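Local coordinates for protein phospholipase C-beta (PLC-beta) (Sepia officinalis, PDB 3QR0) that is a multidomain protein of the phospholipase C-beta family, joining PH, EF-hand-like, TIM-barrel and C2 domains and holding a calcium ion in its barrel, at residues N244-L254 and G295-L306; Y333-Y341 and V359-D370. All coordinates share one frame; numbering follows the deposited sequence.

Interaction 1: residues N244-L254 and G295-L306; sequences NITTVMFRDFL and GQLTKEGLLYFL
The edge of F250 enters the face of F305: CZ of F250 stands over the centre of the F305 ring, 3.8 Å above its plane, the planes at 86°, a T-shaped pair. L297 lays CD2 over one face of F250, 4.0 Å from the ring centroid, while CD1 of L254 lies over the other. F253 brings CE2 to CE2 of F305 at 3.7 Å, and L254, sliding past F305 in the opposite direction, sets CD2 3.3 Å from F305 CZ, so F305 is a bump lodged among all three. Both phenylalanines of 244-254 carry CG trans to the backbone N (chi1 -168° in F250), which swings their rings into the gap between helices 247-254 and 299-306. Two short antiparallel strands ahead of these helices pair as in the EF-hand fold, joining its two loops. I245 and L297 exchange both backbone bonds, and their branched side chains share one face, where CD1 of I245 meets CD2 of L302 at 4.0 Å. Beside them, N244 ND2 donates to Q296 OE1 (2.8 Å, 166° at the hydrogen), two amides suited to a partly exposed margin. G295, lacking a CB, leaves room for T247 OG1, 3.2 Å from its CA; positive phi also favours glycine.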
loop_
_atom_site.group_PDB
_atom_site.type_symbol
_atom_site.label_atom_id
_atom_site.label_comp_id
_atom_site.label_asym_id
_atom_site.label_seq_id
_atom_site.Cartn_x
_atom_site.Cartn_y
_atom_site.Cartn_z
ATOM N N ASN A 244 -4.147 -40.174 -7.268
ATOM C CA ASN A 244 -3.333 -38.965 -7.308
ATOM C C ASN A 244 -3.723 -38.038 -8.465
ATOM O O ASN A 244 -4.369 -38.460 -9.426
ATOM C CB ASN A 244 -1.845 -39.319 -7.381
ATOM C CG ASN A 244 -1.305 -39.865 -6.063
ATOM O OD1 ASN A 244 -1.748 -39.473 -4.983
ATOM N ND2 ASN A 244 -0.336 -40.762 -6.154
ATOM N N ILE A 245 -3.357 -36.767 -8.345
ATOM C CA ILE A 245 -3.571 -35.802 -9.418
ATOM C C ILE A 245 -2.495 -36.050 -10.470
ATOM O O ILE A 245 -1.306 -35.895 -10.189
ATOM C CB ILE A 245 -3.481 -34.344 -8.906
ATOM C CG1 ILE A 245 -4.587 -34.057 -7.882
ATOM C CG2 ILE A 245 -3.586 -33.352 -10.059
ATOM C CD1 ILE A 245 -4.459 -32.698 -7.201
ATOM N N THR A 246 -2.914 -36.464 -11.665
ATOM C CA THR A 246 -1.984 -36.718 -12.768
ATOM C C THR A 246 -1.518 -35.402 -13.402
ATOM O O THR A 246 -2.109 -34.347 -13.166
ATOM C CB THR A 246 -2.620 -37.602 -13.859
ATOM O OG1 THR A 246 -3.706 -36.901 -14.481
ATOM C CG2 THR A 246 -3.134 -38.922 -13.268
ATOM N N THR A 247 -0.457 -35.478 -14.204
ATOM C CA THR A 247 0.063 -34.324 -14.943
ATOM C C THR A 247 -1.024 -33.606 -15.743
ATOM O O THR A 247 -1.119 -32.380 -15.708
ATOM C CB THR A 247 1.185 -34.745 -15.912
ATOM O OG1 THR A 247 2.278 -35.287 -15.165
ATOM C CG2 THR A 247 1.672 -33.558 -16.742
ATOM N N VAL A 248 -1.848 -34.377 -16.442
ATOM C CA VAL A 248 -2.913 -33.821 -17.276
ATOM C C VAL A 248 -4.007 -33.172 -16.424
ATOM O O VAL A 248 -4.499 -32.093 -16.761
ATOM C CB VAL A 248 -3.504 -34.894 -18.206
ATOM C CG1 VAL A 248 -4.702 -34.354 -18.969
ATOM C CG2 VAL A 248 -2.437 -35.371 -19.181
ATOM N N MET A 249 -4.362 -33.811 -15.310
ATOM C CA MET A 249 -5.324 -33.232 -14.367
ATOM C C MET A 249 -4.811 -31.926 -13.767
ATOM O O MET A 249 -5.577 -30.984 -13.578
ATOM C CB MET A 249 -5.646 -34.211 -13.237
ATOM C CG MET A 249 -6.494 -35.393 -13.646
ATOM S SD MET A 249 -6.580 -36.606 -12.306
ATOM C CE MET A 249 -7.304 -37.986 -13.184
ATOM N N PHE A 250 -3.518 -31.875 -13.457
ATOM C CA PHE A 250 -2.920 -30.673 -12.895
ATOM C C PHE A 250 -2.891 -29.555 -13.942
ATOM O O PHE A 250 -3.214 -28.405 -13.640
ATOM C CB PHE A 250 -1.513 -30.976 -12.349
ATOM C CG PHE A 250 -0.930 -29.874 -11.497
ATOM C CD1 PHE A 250 -1.654 -29.326 -10.440
ATOM C CD2 PHE A 250 0.355 -29.401 -11.736
ATOM C CE1 PHE A 250 -1.114 -28.314 -9.656
ATOM C CE2 PHE A 250 0.904 -28.395 -10.952
ATOM C CZ PHE A 250 0.171 -27.847 -9.913
ATOM N N ARG A 251 -2.521 -29.902 -15.168
ATOM C CA ARG A 251 -2.494 -28.949 -16.277
ATOM C C ARG A 251 -3.859 -28.287 -16.477
ATOM O O ARG A 251 -3.961 -27.067 -16.581
ATOM C CB ARG A 251 -2.084 -29.666 -17.559
ATOM C CG ARG A 251 -1.912 -28.752 -18.775
ATOM C CD ARG A 251 -2.016 -29.553 -20.043
ATOM N NE ARG A 251 -3.365 -30.075 -20.219
ATOM C CZ ARG A 251 -3.714 -31.009 -21.095
ATOM N NH1 ARG A 251 -2.820 -31.559 -21.909
ATOM N NH2 ARG A 251 -4.978 -31.399 -21.157
ATOM N N ASP A 252 -4.907 -29.102 -16.515
ATOM C CA ASP A 252 -6.264 -28.593 -16.684
ATOM C C ASP A 252 -6.708 -27.757 -15.484
ATOM O O ASP A 252 -7.387 -26.750 -15.657
ATOM C CB ASP A 252 -7.238 -29.741 -16.955
ATOM C CG ASP A 252 -7.013 -30.381 -18.318
ATOM O OD1 ASP A 252 -7.597 -31.452 -18.582
ATOM O OD2 ASP A 252 -6.251 -29.817 -19.135
ATOM N N PHE A 253 -6.297 -28.154 -14.279
ATOM C CA PHE A 253 -6.536 -27.346 -13.084
ATOM C C PHE A 253 -5.911 -25.954 -13.241
ATOM O O PHE A 253 -6.577 -24.940 -13.037
ATOM C CB PHE A 253 -5.982 -28.059 -11.844
ATOM C CG PHE A 253 -5.921 -27.205 -10.610
ATOM C CD1 PHE A 253 -7.077 -26.716 -10.024
ATOM C CD2 PHE A 253 -4.704 -26.928 -10.004
ATOM C CE1 PHE A 253 -7.015 -25.942 -8.880
ATOM C CE2 PHE A 253 -4.641 -26.159 -8.858
ATOM C CZ PHE A 253 -5.796 -25.667 -8.294
ATOM N N LEU A 254 -4.638 -25.912 -13.624
ATOM C CA LEU A 254 -3.934 -24.641 -13.800
ATOM C C LEU A 254 -4.522 -23.795 -14.931
ATOM O O LEU A 254 -4.632 -22.573 -14.796
ATOM C CB LEU A 254 -2.440 -24.876 -14.046
ATOM C CG LEU A 254 -1.647 -25.485 -12.883
ATOM C CD1 LEU A 254 -0.209 -25.797 -13.305
ATOM C CD2 LEU A 254 -1.661 -24.570 -11.697
ATOM N N GLY A 295 4.786 -37.685 -12.438
ATOM C CA GLY A 295 3.485 -37.213 -12.894
ATOM C C GLY A 295 2.335 -37.537 -11.957
ATOM O O GLY A 295 1.210 -37.740 -12.409
ATOM N N GLN A 296 2.612 -37.587 -10.656
ATOM C CA GLN A 296 1.580 -37.868 -9.661
ATOM C C GLN A 296 1.722 -36.930 -8.467
ATOM O O GLN A 296 2.662 -37.051 -7.683
ATOM C CB GLN A 296 1.650 -39.325 -9.197
ATOM C CG GLN A 296 1.220 -40.341 -10.254
ATOM C CD GLN A 296 0.893 -41.708 -9.671
ATOM O OE1 GLN A 296 0.242 -41.815 -8.631
ATOM N NE2 GLN A 296 1.333 -42.764 -10.352
ATOM N N LEU A 297 0.784 -35.993 -8.348
ATOM C CA LEU A 297 0.783 -35.012 -7.272
ATOM C C LEU A 297 -0.124 -35.485 -6.139
ATOM O O LEU A 297 -1.305 -35.769 -6.354
ATOM C CB LEU A 297 0.312 -33.653 -7.800
ATOM C CG LEU A 297 0.359 -32.461 -6.842
ATOM C CD1 LEU A 297 1.790 -32.146 -6.417
ATOM C CD2 LEU A 297 -0.295 -31.236 -7.484
ATOM N N THR A 298 0.444 -35.566 -4.938
ATOM C CA THR A 298 -0.269 -36.011 -3.742
ATOM C C THR A 298 -0.996 -34.845 -3.065
ATOM O O THR A 298 -0.820 -33.685 -3.439
ATOM C CB THR A 298 0.709 -36.647 -2.719
ATOM O OG1 THR A 298 1.694 -35.683 -2.332
ATOM C CG2 THR A 298 1.415 -37.867 -3.316
ATOM N N LYS A 299 -1.807 -35.170 -2.061
ATOM C CA LYS A 299 -2.538 -34.171 -1.273
ATOM C C LYS A 299 -1.594 -33.129 -0.655
ATOM O O LYS A 299 -1.870 -31.931 -0.680
ATOM C CB LYS A 299 -3.322 -34.889 -0.175
ATOM C CG LYS A 299 -4.243 -34.011 0.648
ATOM C CD LYS A 299 -5.148 -34.852 1.546
ATOM C CE LYS A 299 -4.358 -35.641 2.586
ATOM N NZ LYS A 299 -5.246 -36.309 3.576
ATOM N N GLU A 300 -0.472 -33.600 -0.122
ATOM C CA GLU A 300 0.511 -32.727 0.513
ATOM C C GLU A 300 1.267 -31.906 -0.533
ATOM O O GLU A 300 1.623 -30.754 -0.286
ATOM C CB GLU A 300 1.490 -33.548 1.360
ATOM C CG GLU A 300 0.880 -34.179 2.622
ATOM C CD GLU A 300 0.031 -35.424 2.363
ATOM O OE1 GLU A 300 0.154 -36.061 1.285
ATOM O OE2 GLU A 300 -0.771 -35.776 3.258
ATOM N N GLY A 301 1.507 -32.508 -1.700
ATOM C CA GLY A 301 2.083 -31.798 -2.841
ATOM C C GLY A 301 1.181 -30.685 -3.351
ATOM O O GLY A 301 1.665 -29.615 -3.726
ATOM N N LEU A 302 -0.131 -30.937 -3.364
ATOM C CA LEU A 302 -1.111 -29.921 -3.765
ATOM C C LEU A 302 -1.109 -28.729 -2.817
ATOM O O LEU A 302 -1.090 -27.579 -3.254
ATOM C CB LEU A 302 -2.526 -30.516 -3.826
ATOM C CG LEU A 302 -3.660 -29.552 -4.203
ATOM C CD1 LEU A 302 -3.432 -28.960 -5.596
ATOM C CD2 LEU A 302 -5.006 -30.249 -4.136
ATOM N N LEU A 303 -1.145 -29.006 -1.519
ATOM C CA LEU A 303 -1.117 -27.946 -0.509
ATOM C C LEU A 303 0.159 -27.116 -0.638
ATOM O O LEU A 303 0.124 -25.890 -0.526
ATOM C CB LEU A 303 -1.232 -28.537 0.903
ATOM C CG LEU A 303 -1.285 -27.549 2.075
ATOM C CD1 LEU A 303 -2.236 -26.385 1.794
ATOM C CD2 LEU A 303 -1.690 -28.280 3.347
ATOM N N TYR A 304 1.279 -27.787 -0.896
ATOM C CA TYR A 304 2.556 -27.098 -1.108
ATOM C C TYR A 304 2.435 -26.125 -2.288
ATOM O O TYR A 304 2.782 -24.950 -2.171
ATOM C CB TYR A 304 3.674 -28.120 -1.357
ATOM C CG TYR A 304 5.064 -27.528 -1.470
ATOM C CD1 TYR A 304 5.927 -27.504 -0.375
ATOM C CD2 TYR A 304 5.522 -27.006 -2.674
ATOM C CE1 TYR A 304 7.210 -26.963 -0.478
ATOM C CE2 TYR A 304 6.803 -26.460 -2.785
ATOM C CZ TYR A 304 7.637 -26.449 -1.689
ATOM O OH TYR A 304 8.897 -25.912 -1.811
ATOM N N PHE A 305 1.930 -26.611 -3.418
ATOM C CA PHE A 305 1.708 -25.751 -4.585
ATOM C C PHE A 305 0.831 -24.551 -4.247
ATOM O O PHE A 305 1.142 -23.417 -4.612
ATOM C CB PHE A 305 1.037 -26.502 -5.740
ATOM C CG PHE A 305 0.401 -25.576 -6.748
ATOM C CD1 PHE A 305 1.188 -24.868 -7.641
ATOM C CD2 PHE A 305 -0.972 -25.371 -6.763
ATOM C CE1 PHE A 305 0.619 -23.996 -8.551
ATOM C CE2 PHE A 305 -1.548 -24.500 -7.674
ATOM C CZ PHE A 305 -0.755 -23.812 -8.564
ATOM N N LEU A 306 -0.282 -24.817 -3.570
ATOM C CA LEU A 306 -1.281 -23.785 -3.304
ATOM C C LEU A 306 -0.705 -22.644 -2.485
ATOM O O LEU A 306 -1.171 -21.509 -2.595
ATOM C CB LEU A 306 -2.501 -24.371 -2.600
ATOM C CG LEU A 306 -3.411 -25.285 -3.427
ATOM C CD1 LEU A 306 -4.401 -25.981 -2.499
ATOM C CD2 LEU A 306 -4.133 -24.505 -4.516
HETATM O O HOH W 1 -2.795 -42.616 -8.404
#

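Interaction 2: residues Y333-Y341 and V359-D370. With CA (calcium ion), chain B.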
loop_
_atom_site.group_PDB
_atom_site.type_symbol
_atom_site.label_atom_id
_atom_site.label_comp_id
_atom_site.label_asym_id
_atom_site.label_seq_id
_atom_site.Cartn_x
_atom_site.Cartn_y
_atom_site.Cartn_z
ATOM N N TYR A 333 -4.443 8.004 -12.597
ATOM C CA TYR A 333 -4.807 8.218 -11.208
ATOM C C TYR A 333 -3.487 8.397 -10.464
ATOM O O TYR A 333 -2.570 7.596 -10.635
ATOM C CB TYR A 333 -5.573 7.026 -10.646
ATOM C CG TYR A 333 -6.897 6.757 -11.315
ATOM C CD1 TYR A 333 -7.855 7.764 -11.446
ATOM C CD2 TYR A 333 -7.207 5.489 -11.793
ATOM C CE1 TYR A 333 -9.082 7.514 -12.054
ATOM C CE2 TYR A 333 -8.431 5.228 -12.401
ATOM C CZ TYR A 333 -9.364 6.241 -12.527
ATOM O OH TYR A 333 -10.574 5.982 -13.134
ATOM N N ILE A 334 -3.393 9.456 -9.668
ATOM C CA ILE A 334 -2.147 9.857 -9.016
ATOM C C ILE A 334 -2.374 9.893 -7.498
ATOM O O ILE A 334 -3.255 10.601 -7.010
ATOM C CB ILE A 334 -1.683 11.241 -9.517
ATOM C CG1 ILE A 334 -1.583 11.259 -11.049
ATOM C CG2 ILE A 334 -0.339 11.623 -8.888
ATOM C CD1 ILE A 334 -1.138 12.595 -11.632
ATOM N N ASN A 335 -1.583 9.109 -6.770
ATOM C CA ASN A 335 -1.736 8.937 -5.325
ATOM C C ASN A 335 -1.542 10.279 -4.600
ATOM O O ASN A 335 -0.484 10.912 -4.736
ATOM C CB ASN A 335 -0.729 7.877 -4.859
ATOM C CG ASN A 335 -0.959 7.399 -3.438
ATOM O OD1 ASN A 335 -1.874 7.837 -2.743
ATOM N ND2 ASN A 335 -0.105 6.486 -3.000
ATOM N N SER A 336 -2.567 10.706 -3.851
ATOM C CA SER A 336 -2.664 12.077 -3.344
ATOM C C SER A 336 -3.070 12.206 -1.870
ATOM O O SER A 336 -3.994 11.533 -1.399
ATOM C CB SER A 336 -3.668 12.862 -4.187
ATOM O OG SER A 336 -3.263 12.904 -5.542
ATOM N N SER A 337 -2.390 13.119 -1.174
ATOM C CA SER A 337 -2.591 13.374 0.248
ATOM C C SER A 337 -3.186 14.767 0.499
ATOM O O SER A 337 -2.774 15.741 -0.126
ATOM C CB SER A 337 -1.244 13.258 0.966
ATOM O OG SER A 337 -1.274 13.887 2.229
ATOM N N HIS A 338 -4.145 14.848 1.423
ATOM C CA HIS A 338 -4.752 16.119 1.857
ATOM C C HIS A 338 -4.174 16.600 3.202
ATOM O O HIS A 338 -3.915 15.776 4.086
ATOM C CB HIS A 338 -6.272 15.950 2.014
ATOM C CG HIS A 338 -6.950 17.129 2.649
ATOM N ND1 HIS A 338 -7.521 17.077 3.902
ATOM C CD2 HIS A 338 -7.138 18.393 2.204
ATOM C CE1 HIS A 338 -8.034 18.258 4.199
ATOM N NE2 HIS A 338 -7.814 19.075 3.185
ATOM N N ASN A 339 -4.040 17.927 3.363
ATOM C CA ASN A 339 -3.447 18.566 4.571
ATOM C C ASN A 339 -2.405 17.640 5.185
ATOM O O ASN A 339 -2.532 17.176 6.325
ATOM C CB ASN A 339 -4.515 18.970 5.614
ATOM C CG ASN A 339 -5.253 20.275 5.263
ATOM O OD1 ASN A 339 -4.911 20.977 4.307
ATOM N ND2 ASN A 339 -6.272 20.601 6.059
ATOM N N THR A 340 -1.380 17.384 4.386
ATOM C CA THR A 340 -0.383 16.349 4.635
ATOM C C THR A 340 0.349 16.542 5.960
ATOM O O THR A 340 0.722 15.568 6.622
ATOM C CB THR A 340 0.647 16.348 3.487
ATOM O OG1 THR A 340 -0.046 16.333 2.231
ATOM C CG2 THR A 340 1.589 15.144 3.579
ATOM N N TYR A 341 0.543 17.806 6.331
ATOM C CA TYR A 341 1.203 18.193 7.579
ATOM C C TYR A 341 0.521 17.692 8.862
ATOM O O TYR A 341 1.174 17.585 9.896
ATOM C CB TYR A 341 1.381 19.729 7.644
ATOM C CG TYR A 341 0.086 20.506 7.522
ATOM C CD1 TYR A 341 -0.620 20.893 8.658
ATOM C CD2 TYR A 341 -0.431 20.853 6.275
ATOM C CE1 TYR A 341 -1.808 21.597 8.560
ATOM C CE2 TYR A 341 -1.619 21.545 6.165
ATOM C CZ TYR A 341 -2.305 21.921 7.315
ATOM O OH TYR A 341 -3.485 22.611 7.219
ATOM N N VAL A 359 4.671 10.013 4.097
ATOM C CA VAL A 359 3.681 9.993 3.014
ATOM C C VAL A 359 4.343 9.731 1.657
ATOM O O VAL A 359 3.840 8.929 0.855
ATOM C CB VAL A 359 2.833 11.290 3.005
ATOM C CG1 VAL A 359 2.005 11.398 1.733
ATOM C CG2 VAL A 359 1.930 11.320 4.238
ATOM N N LEU A 360 5.492 10.366 1.417
ATOM C CA LEU A 360 6.241 10.156 0.174
ATOM C C LEU A 360 6.778 8.724 0.061
ATOM O O LEU A 360 6.908 8.186 -1.039
ATOM C CB LEU A 360 7.382 11.174 0.053
ATOM C CG LEU A 360 6.932 12.596 -0.307
ATOM C CD1 LEU A 360 8.015 13.615 -0.002
ATOM C CD2 LEU A 360 6.516 12.671 -1.777
ATOM N N LEU A 361 7.048 8.103 1.204
ATOM C CA LEU A 361 7.576 6.741 1.244
ATOM C C LEU A 361 6.547 5.671 0.898
ATOM O O LEU A 361 6.917 4.571 0.474
ATOM C CB LEU A 361 8.200 6.452 2.609
ATOM C CG LEU A 361 9.519 7.194 2.826
ATOM C CD1 LEU A 361 9.893 7.172 4.307
ATOM C CD2 LEU A 361 10.628 6.604 1.965
ATOM N N THR A 362 5.262 5.994 1.046
ATOM C CA THR A 362 4.194 5.117 0.552
ATOM C C THR A 362 4.071 5.157 -0.974
ATOM O O THR A 362 3.342 4.356 -1.563
ATOM C CB THR A 362 2.818 5.522 1.099
ATOM O OG1 THR A 362 2.405 6.752 0.491
ATOM C CG2 THR A 362 2.845 5.671 2.627
ATOM N N GLY A 363 4.761 6.103 -1.606
ATOM C CA GLY A 363 4.646 6.327 -3.041
ATOM C C GLY A 363 3.665 7.436 -3.398
ATOM O O GLY A 363 3.493 7.748 -4.575
ATOM N N CYS A 364 3.014 8.029 -2.399
ATOM C CA CYS A 364 2.175 9.209 -2.627
ATOM C C CYS A 364 2.943 10.263 -3.429
ATOM O O CYS A 364 4.122 10.510 -3.153
ATOM C CB CYS A 364 1.725 9.812 -1.300
ATOM S SG CYS A 364 0.471 11.081 -1.471
ATOM N N ARG A 365 2.283 10.865 -4.419
ATOM C CA ARG A 365 2.936 11.823 -5.329
ATOM C C ARG A 365 2.460 13.269 -5.173
ATOM O O ARG A 365 3.136 14.191 -5.628
ATOM C CB ARG A 365 2.740 11.403 -6.793
ATOM C CG ARG A 365 3.308 10.026 -7.156
ATOM C CD ARG A 365 4.839 10.002 -7.156
ATOM N NE ARG A 365 5.351 9.720 -5.825
ATOM C CZ ARG A 365 6.601 9.908 -5.414
ATOM N NH1 ARG A 365 7.540 10.384 -6.226
ATOM N NH2 ARG A 365 6.909 9.608 -4.161
ATOM N N CYS A 366 1.301 13.477 -4.564
ATOM C CA CYS A 366 0.727 14.814 -4.473
ATOM C C CYS A 366 0.473 15.155 -3.013
ATOM O O CYS A 366 -0.240 14.431 -2.312
ATOM C CB CYS A 366 -0.562 14.916 -5.286
ATOM S SG CYS A 366 -1.315 16.588 -5.302
ATOM N N LEU A 367 1.070 16.257 -2.574
ATOM C CA LEU A 367 1.065 16.664 -1.177
ATOM C C LEU A 367 0.483 18.053 -1.053
ATOM O O LEU A 367 0.427 18.802 -2.037
ATOM C CB LEU A 367 2.492 16.695 -0.627
ATOM C CG LEU A 367 3.431 15.552 -0.995
ATOM C CD1 LEU A 367 4.842 15.876 -0.510
ATOM C CD2 LEU A 367 2.948 14.233 -0.423
ATOM N N GLU A 368 0.074 18.409 0.160
ATOM C CA GLU A 368 -0.452 19.734 0.424
ATOM C C GLU A 368 0.360 20.459 1.494
ATOM O O GLU A 368 0.733 19.872 2.512
ATOM C CB GLU A 368 -1.910 19.641 0.847
ATOM C CG GLU A 368 -2.597 20.994 0.997
ATOM C CD GLU A 368 -4.093 20.869 1.155
ATOM O OE1 GLU A 368 -4.583 19.724 1.229
ATOM O OE2 GLU A 368 -4.783 21.909 1.217
ATOM N N LEU A 369 0.626 21.735 1.239
ATOM C CA LEU A 369 1.341 22.605 2.158
ATOM C C LEU A 369 0.493 23.862 2.349
ATOM O O LEU A 369 0.309 24.639 1.405
ATOM C CB LEU A 369 2.721 22.979 1.597
ATOM C CG LEU A 369 3.806 21.898 1.424
ATOM C CD1 LEU A 369 3.474 20.881 0.326
ATOM C CD2 LEU A 369 5.157 22.546 1.119
ATOM N N ASP A 370 -0.041 24.034 3.560
ATOM C CA ASP A 370 -0.810 25.224 3.930
ATOM C C ASP A 370 0.148 26.233 4.540
ATOM O O ASP A 370 0.560 26.082 5.697
ATOM C CB ASP A 370 -1.895 24.889 4.964
ATOM C CG ASP A 370 -3.057 24.109 4.384
ATOM O OD1 ASP A 370 -3.003 23.663 3.217
ATOM O OD2 ASP A 370 -4.049 23.914 5.116
HETATM CA CA CA B . -5.446 22.924 3.253
HETATM O O HOH W 2 2.061 4.546 -4.057
HETATM O O HOH W 3 -7.557 21.845 2.695
HETATM O O HOH W 4 -7.218 23.451 4.874
#
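This is a buried contact at the calcium site of the TIM-barrel domain, where the loop after strand 333-334 runs along strand 366-370. At its start N335 O accepts from both R365 N and C366 N, and S337 N returns a bond to C366 O, making a single bridge between S336 and C366. Further on, side chains take over from backbone. T340 OG1 receives E368 N at 2.9 Å, and its methyl CG2 packs on CG2 of V359, one small residue serving polar and apolar neighbours. E368 is extended, with CG trans to its backbone N (chi1 -174°), and its carboxylate divides its work: OE2 binds calcium at 2.4 Å, while OE1 accepts N339 N from above the carboxylate plane and pairs with R570. N339 OD1 (2.3 Å from calcium), both oxygens of D370, E417 and two waters complete the shell. Y341 crosses D370 and gives its OH to OD2 at 2.5 Å, again from above the plane. Oxygens that would otherwise repel one another are gathered by the metal, whose charge probably offsets much of that of the carboxylates, while the N339 N and Y341 OH bonds, with R570 on E368, limit how E368 and D370 can turn.

Interactions 1 and 2 lie in different domains, their centres about 46 Å apart and their nearest atoms about 26 Å apart, and they share no helix or strand. Interaction 1, in the EF-hand-like region far from the middle of the chain, is partly buried: its apolar interior is aromatic and aliphatic, its polar margin reaches solvent, and no metal is bound between its segments. Interaction 2 lies much nearer the chain centre, is buried almost throughout and is dominated by polar groups, with carboxylates, an amide and waters around calcium and a tyrosine hydroxyl just behind them. Each contains a short backbone bridge, but side-chain packing extends it in 244-254 and 295-306, whereas metal coordination does so in 333-341 and 359-370.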